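Local coordinates for putative polyketide synthase (Brevibacillus brevis, PDB 5HU7), which probably dehydrates beta-hydroxyacyl intermediates to unsaturated ones during polyketide assembly, as the dehydratase domain of a trans-AT polyketide synthase, at residues P218-L223 against A274-E279; V191-P196 against L213-P218. All coordinates share one frame; numbering follows the deposited sequence.

Interaction 1 (218-223 with 274-279) and interaction 2 (191-196 with 213-218) follow each other along helix 212-227 and meet at Pro218, where the helix is kinked. Their centres lie about 11 Å apart, and each holds the helix to a different part of the same beta-sheet region, strand 276-281 in the first and the end of strand 188-193 with the loop after it in the second. Strand 258-263 runs between these two strands. Both rest on van der Waals packing, with no hydrogen bond between their segments. Interaction 1 is wholly buried and joins methyl groups, whereas interaction 2 sets leucine methyls against a serine and reaches a partly exposed loop residue. They touch where Ser219 OG packs against Val191 CG2, 3.4 Å away.

Interaction 1: P218-L223 against A274-E279; sequences PSTRYL and ATLDIE
Leu276 reaches from its strand to the helix and divides its two methyls between Thr220 and Leu223. All of the contact is van der Waals packing, and the tighter half belongs to the threonine: Leu276 CD1 lies 3.4 Å from Thr220 CG2 and 3.6 Å from Thr220 CB, the two side chains meeting at a slant. The other branch is looser, with Leu276 CD2 4.1 Å from Leu223 CD2 and the two leucine side chains lying antiparallel alongside each other. With CG anti to its own backbone N (chi1 179°), Leu223 extends toward the strand and lies one helical turn on from Thr220. Polyketide synthase dehydratases have a double hotdog fold, in each half of which a central helix is wrapped by a curved antiparallel sheet; here helix 212-227 packs on strand 276-281. Phe263 of the adjoining strand touches both leucines, and Met296 touches Thr220. No polar bond crosses between the two segments. Thr220 OG1 sits between backbone N and carbonyl carbon (chi1 67°) and hydrogen-bonds within the helix to Leu217 O, which leaves CG2 to face Leu276. Tyr222 N bonds to Pro218 O at 3.0 Å, and backbone pairing of Leu276 with Phe294 joins neighbouring strands.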
loop_
_atom_site.group_PDB
_atom_site.type_symbol
_atom_site.label_atom_id
_atom_site.label_comp_id
_atom_site.label_asym_id
_atom_site.label_seq_id
_atom_site.Cartn_x
_atom_site.Cartn_y
_atom_site.Cartn_z
ATOM N N PRO A 218 7.587 33.813 -10.651
ATOM C CA PRO A 218 7.936 35.240 -10.863
ATOM C C PRO A 218 9.328 35.443 -11.477
ATOM O O PRO A 218 9.545 36.381 -12.244
ATOM C CB PRO A 218 7.836 35.862 -9.455
ATOM C CG PRO A 218 7.777 34.737 -8.503
ATOM C CD PRO A 218 7.232 33.548 -9.242
ATOM N N SER A 219 10.259 34.518 -11.167
ATOM C CA SER A 219 11.633 34.523 -11.681
ATOM C C SER A 219 11.683 34.179 -13.174
ATOM O O SER A 219 12.523 34.739 -13.883
ATOM C CB SER A 219 12.505 33.543 -10.892
ATOM O OG SER A 219 12.406 33.729 -9.487
ATOM N N THR A 220 10.841 33.226 -13.643
ATOM C CA THR A 220 10.796 32.882 -15.069
ATOM C C THR A 220 10.166 34.033 -15.835
ATOM O O THR A 220 10.654 34.391 -16.914
ATOM C CB THR A 220 10.103 31.537 -15.374
ATOM O OG1 THR A 220 8.700 31.580 -15.082
ATOM C CG2 THR A 220 10.763 30.353 -14.686
ATOM N N ARG A 221 9.124 34.650 -15.259
ATOM C CA ARG A 221 8.463 35.815 -15.861
ATOM C C ARG A 221 9.437 36.988 -16.006
ATOM O O ARG A 221 9.376 37.715 -16.994
ATOM C CB ARG A 221 7.247 36.246 -15.033
ATOM C CG ARG A 221 6.098 35.278 -15.133
ATOM C CD ARG A 221 5.076 35.586 -14.064
ATOM N NE ARG A 221 3.865 34.776 -14.194
ATOM C CZ ARG A 221 2.858 34.791 -13.327
ATOM N NH1 ARG A 221 2.904 35.576 -12.254
ATOM N NH2 ARG A 221 1.795 34.020 -13.522
ATOM N N TYR A 222 10.345 37.152 -15.031
ATOM C CA TYR A 222 11.377 38.188 -15.070
ATOM C C TYR A 222 12.368 37.920 -16.216
ATOM O O TYR A 222 12.811 38.858 -16.876
ATOM C CB TYR A 222 12.094 38.307 -13.705
ATOM C CG TYR A 222 13.245 39.282 -13.710
ATOM C CD1 TYR A 222 13.104 40.555 -14.251
ATOM C CD2 TYR A 222 14.488 38.924 -13.205
ATOM C CE1 TYR A 222 14.184 41.430 -14.333
ATOM C CE2 TYR A 222 15.575 39.794 -13.273
ATOM C CZ TYR A 222 15.412 41.057 -13.819
ATOM O OH TYR A 222 16.446 41.963 -13.890
ATOM N N LEU A 223 12.705 36.647 -16.465
ATOM C CA LEU A 223 13.590 36.292 -17.581
ATOM C C LEU A 223 12.868 36.561 -18.922
ATOM O O LEU A 223 13.419 37.234 -19.803
ATOM C CB LEU A 223 14.003 34.801 -17.489
ATOM C CG LEU A 223 14.908 34.258 -18.606
ATOM C CD1 LEU A 223 16.198 35.074 -18.755
ATOM C CD2 LEU A 223 15.222 32.794 -18.382
ATOM N N ALA A 274 7.414 29.727 -24.203
ATOM C CA ALA A 274 8.730 29.882 -23.554
ATOM C C ALA A 274 9.256 28.576 -22.940
ATOM O O ALA A 274 8.638 28.086 -21.991
ATOM C CB ALA A 274 8.644 30.942 -22.477
ATOM N N THR A 275 10.352 27.972 -23.515
ATOM C CA THR A 275 10.921 26.735 -22.974
ATOM C C THR A 275 12.181 27.019 -22.148
ATOM O O THR A 275 13.088 27.695 -22.624
ATOM C CB THR A 275 11.117 25.726 -24.096
ATOM O OG1 THR A 275 9.851 25.533 -24.734
ATOM C CG2 THR A 275 11.594 24.404 -23.595
ATOM N N LEU A 276 12.250 26.452 -20.936
ATOM C CA LEU A 276 13.343 26.730 -20.019
ATOM C C LEU A 276 14.135 25.540 -19.542
ATOM O O LEU A 276 13.627 24.420 -19.471
ATOM C CB LEU A 276 12.786 27.437 -18.772
ATOM C CG LEU A 276 11.901 28.630 -19.031
ATOM C CD1 LEU A 276 11.286 29.099 -17.783
ATOM C CD2 LEU A 276 12.700 29.778 -19.678
ATOM N N ASP A 277 15.378 25.824 -19.139
ATOM C CA ASP A 277 16.268 24.908 -18.458
ATOM C C ASP A 277 16.452 25.499 -17.044
ATOM O O ASP A 277 16.714 26.696 -16.922
ATOM C CB ASP A 277 17.599 24.797 -19.166
ATOM C CG ASP A 277 17.547 24.123 -20.527
ATOM O OD1 ASP A 277 16.461 23.557 -20.887
ATOM O OD2 ASP A 277 18.606 24.075 -21.202
ATOM N N ILE A 278 16.228 24.680 -15.995
ATOM C CA ILE A 278 16.332 25.087 -14.605
ATOM C C ILE A 278 17.256 24.132 -13.890
ATOM O O ILE A 278 17.014 22.926 -13.904
ATOM C CB ILE A 278 14.943 25.135 -13.918
ATOM C CG1 ILE A 278 14.000 26.065 -14.684
ATOM C CG2 ILE A 278 15.054 25.600 -12.452
ATOM C CD1 ILE A 278 12.591 26.156 -14.131
ATOM N N GLU A 279 18.277 24.677 -13.219
ATOM C CA GLU A 279 19.203 23.924 -12.390
ATOM C C GLU A 279 19.046 24.420 -10.958
ATOM O O GLU A 279 19.097 25.627 -10.718
ATOM C CB GLU A 279 20.640 24.086 -12.885
ATOM C CG GLU A 279 20.902 23.150 -14.044
ATOM C CD GLU A 279 21.899 23.614 -15.081
ATOM O OE1 GLU A 279 21.781 24.764 -15.554
ATOM O OE2 GLU A 279 22.773 22.810 -15.461
#

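Interaction 2: V191-P196 against L213-P218; sequences VKLSLP and LESLLP
Ser215 meets two leucines of the opposing segment, each through a CD2 methyl. Leu193 CD2 packs on the serine methylene, 3.8 Å from Ser215 CB, while Leu195 CD2 approaches the hydroxyl, 4.0 Å from Ser215 OG. No hydrogen bond crosses, and the two approaches are dispersion contacts against a small side chain. The CA atoms of Leu193 and Ser215 are 7.8 Å apart, a close approach consistent with the small serine side chain between them. Leu193 is the last residue of its strand and points at the helix; Leu195 belongs to the following loop, and it is the far end of its side chain that draws near the serine. Farther out, backbone pairing of Leu193 with Lys257 holds the strand end, and Val256 and His209 pack on Leu193 and Leu195 respectively. On the helix, Leu217 N bonds to Leu213 O at 3.1 Å, and Ser215 O accepts a hydrogen bond from Ser219 OG. Leu216 leans on Ala259 and Ile261, extending the helix packing to strand 258-263. Helix 212-227 is the central helix of one half of the double hotdog fold, here seated against the end of strand 188-193 and the loop that follows.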
loop_
_atom_site.group_PDB
_atom_site.type_symbol
_atom_site.label_atom_id
_atom_site.label_comp_id
_atom_site.label_asym_id
_atom_site.label_seq_id
_atom_site.Cartn_x
_atom_site.Cartn_y
_atom_site.Cartn_z
ATOM N N VAL A 191 18.642 32.849 -9.069
ATOM C CA VAL A 191 17.797 33.229 -7.955
ATOM C C VAL A 191 18.361 32.661 -6.683
ATOM O O VAL A 191 18.550 31.449 -6.606
ATOM C CB VAL A 191 16.353 32.682 -8.161
ATOM C CG1 VAL A 191 15.437 33.130 -7.037
ATOM C CG2 VAL A 191 15.786 33.119 -9.496
ATOM N N LYS A 192 18.557 33.499 -5.675
ATOM C CA LYS A 192 18.964 33.025 -4.353
ATOM C C LYS A 192 17.661 32.778 -3.591
ATOM O O LYS A 192 16.842 33.689 -3.441
ATOM C CB LYS A 192 19.827 34.043 -3.624
ATOM C CG LYS A 192 20.340 33.519 -2.289
ATOM C CD LYS A 192 21.459 34.376 -1.748
ATOM C CE LYS A 192 21.849 33.985 -0.351
ATOM N NZ LYS A 192 20.801 34.326 0.651
ATOM N N LEU A 193 17.466 31.548 -3.148
ATOM C CA LEU A 193 16.234 31.132 -2.495
ATOM C C LEU A 193 16.341 31.062 -0.998
ATOM O O LEU A 193 17.359 30.655 -0.459
ATOM C CB LEU A 193 15.820 29.743 -3.010
ATOM C CG LEU A 193 15.517 29.663 -4.486
ATOM C CD1 LEU A 193 15.480 28.241 -4.919
ATOM C CD2 LEU A 193 14.227 30.387 -4.836
ATOM N N SER A 194 15.210 31.282 -0.343
ATOM C CA SER A 194 15.065 31.125 1.097
ATOM C C SER A 194 13.679 30.542 1.250
ATOM O O SER A 194 12.724 31.226 1.605
ATOM C CB SER A 194 15.291 32.443 1.829
ATOM O OG SER A 194 14.639 32.472 3.083
ATOM N N LEU A 195 13.577 29.262 0.876
ATOM C CA LEU A 195 12.322 28.537 0.882
ATOM C C LEU A 195 11.768 28.434 2.302
ATOM O O LEU A 195 12.545 28.317 3.253
ATOM C CB LEU A 195 12.493 27.138 0.263
ATOM C CG LEU A 195 12.827 27.109 -1.227
ATOM C CD1 LEU A 195 13.190 25.714 -1.688
ATOM C CD2 LEU A 195 11.696 27.669 -2.055
ATOM N N PRO A 196 10.431 28.516 2.483
ATOM C CA PRO A 196 9.880 28.447 3.846
ATOM C C PRO A 196 10.258 27.182 4.606
ATOM O O PRO A 196 10.558 26.158 4.008
ATOM C CB PRO A 196 8.368 28.550 3.633
ATOM C CG PRO A 196 8.198 29.135 2.292
ATOM C CD PRO A 196 9.360 28.691 1.481
ATOM N N LEU A 213 7.565 26.483 -6.637
ATOM C CA LEU A 213 6.886 27.049 -7.814
ATOM C C LEU A 213 6.451 28.499 -7.563
ATOM O O LEU A 213 6.463 29.318 -8.483
ATOM C CB LEU A 213 5.658 26.174 -8.147
ATOM C CG LEU A 213 4.786 26.573 -9.352
ATOM C CD1 LEU A 213 5.562 26.417 -10.657
ATOM C CD2 LEU A 213 3.460 25.760 -9.338
ATOM N N GLU A 214 6.123 28.835 -6.315
ATOM C CA GLU A 214 5.710 30.202 -5.975
ATOM C C GLU A 214 6.906 31.192 -6.085
ATOM O O GLU A 214 6.679 32.409 -6.123
ATOM C CB GLU A 214 5.065 30.296 -4.558
ATOM C CG GLU A 214 4.131 29.157 -4.150
ATOM C CD GLU A 214 3.127 28.667 -5.180
ATOM O OE1 GLU A 214 2.211 29.447 -5.531
ATOM O OE2 GLU A 214 3.214 27.482 -5.579
ATOM N N SER A 215 8.161 30.664 -6.099
ATOM C CA SER A 215 9.397 31.431 -6.201
ATOM C C SER A 215 9.943 31.472 -7.617
ATOM O O SER A 215 10.486 32.491 -8.030
ATOM C CB SER A 215 10.457 30.812 -5.301
ATOM O OG SER A 215 9.986 30.696 -3.969
ATOM N N LEU A 216 9.872 30.354 -8.321
ATOM C CA LEU A 216 10.377 30.211 -9.673
ATOM C C LEU A 216 9.530 30.930 -10.693
ATOM O O LEU A 216 10.070 31.605 -11.557
ATOM C CB LEU A 216 10.473 28.720 -10.033
ATOM C CG LEU A 216 11.585 27.925 -9.327
ATOM C CD1 LEU A 216 11.547 26.461 -9.739
ATOM C CD2 LEU A 216 12.937 28.486 -9.625
ATOM N N LEU A 217 8.220 30.799 -10.606
ATOM C CA LEU A 217 7.308 31.451 -11.551
ATOM C C LEU A 217 7.574 32.970 -11.708
ATOM O O LEU A 217 7.890 33.374 -12.821
ATOM C CB LEU A 217 5.845 31.147 -11.177
ATOM C CG LEU A 217 4.764 31.802 -12.053
ATOM C CD1 LEU A 217 5.011 31.534 -13.566
ATOM C CD2 LEU A 217 3.396 31.301 -11.637
ATOM N N PRO A 218 7.587 33.813 -10.651
ATOM C CA PRO A 218 7.936 35.240 -10.863
ATOM C C PRO A 218 9.328 35.443 -11.477
ATOM O O PRO A 218 9.545 36.381 -12.244
ATOM C CB PRO A 218 7.836 35.862 -9.455
ATOM C CG PRO A 218 7.777 34.737 -8.503
ATOM C CD PRO A 218 7.232 33.548 -9.242
#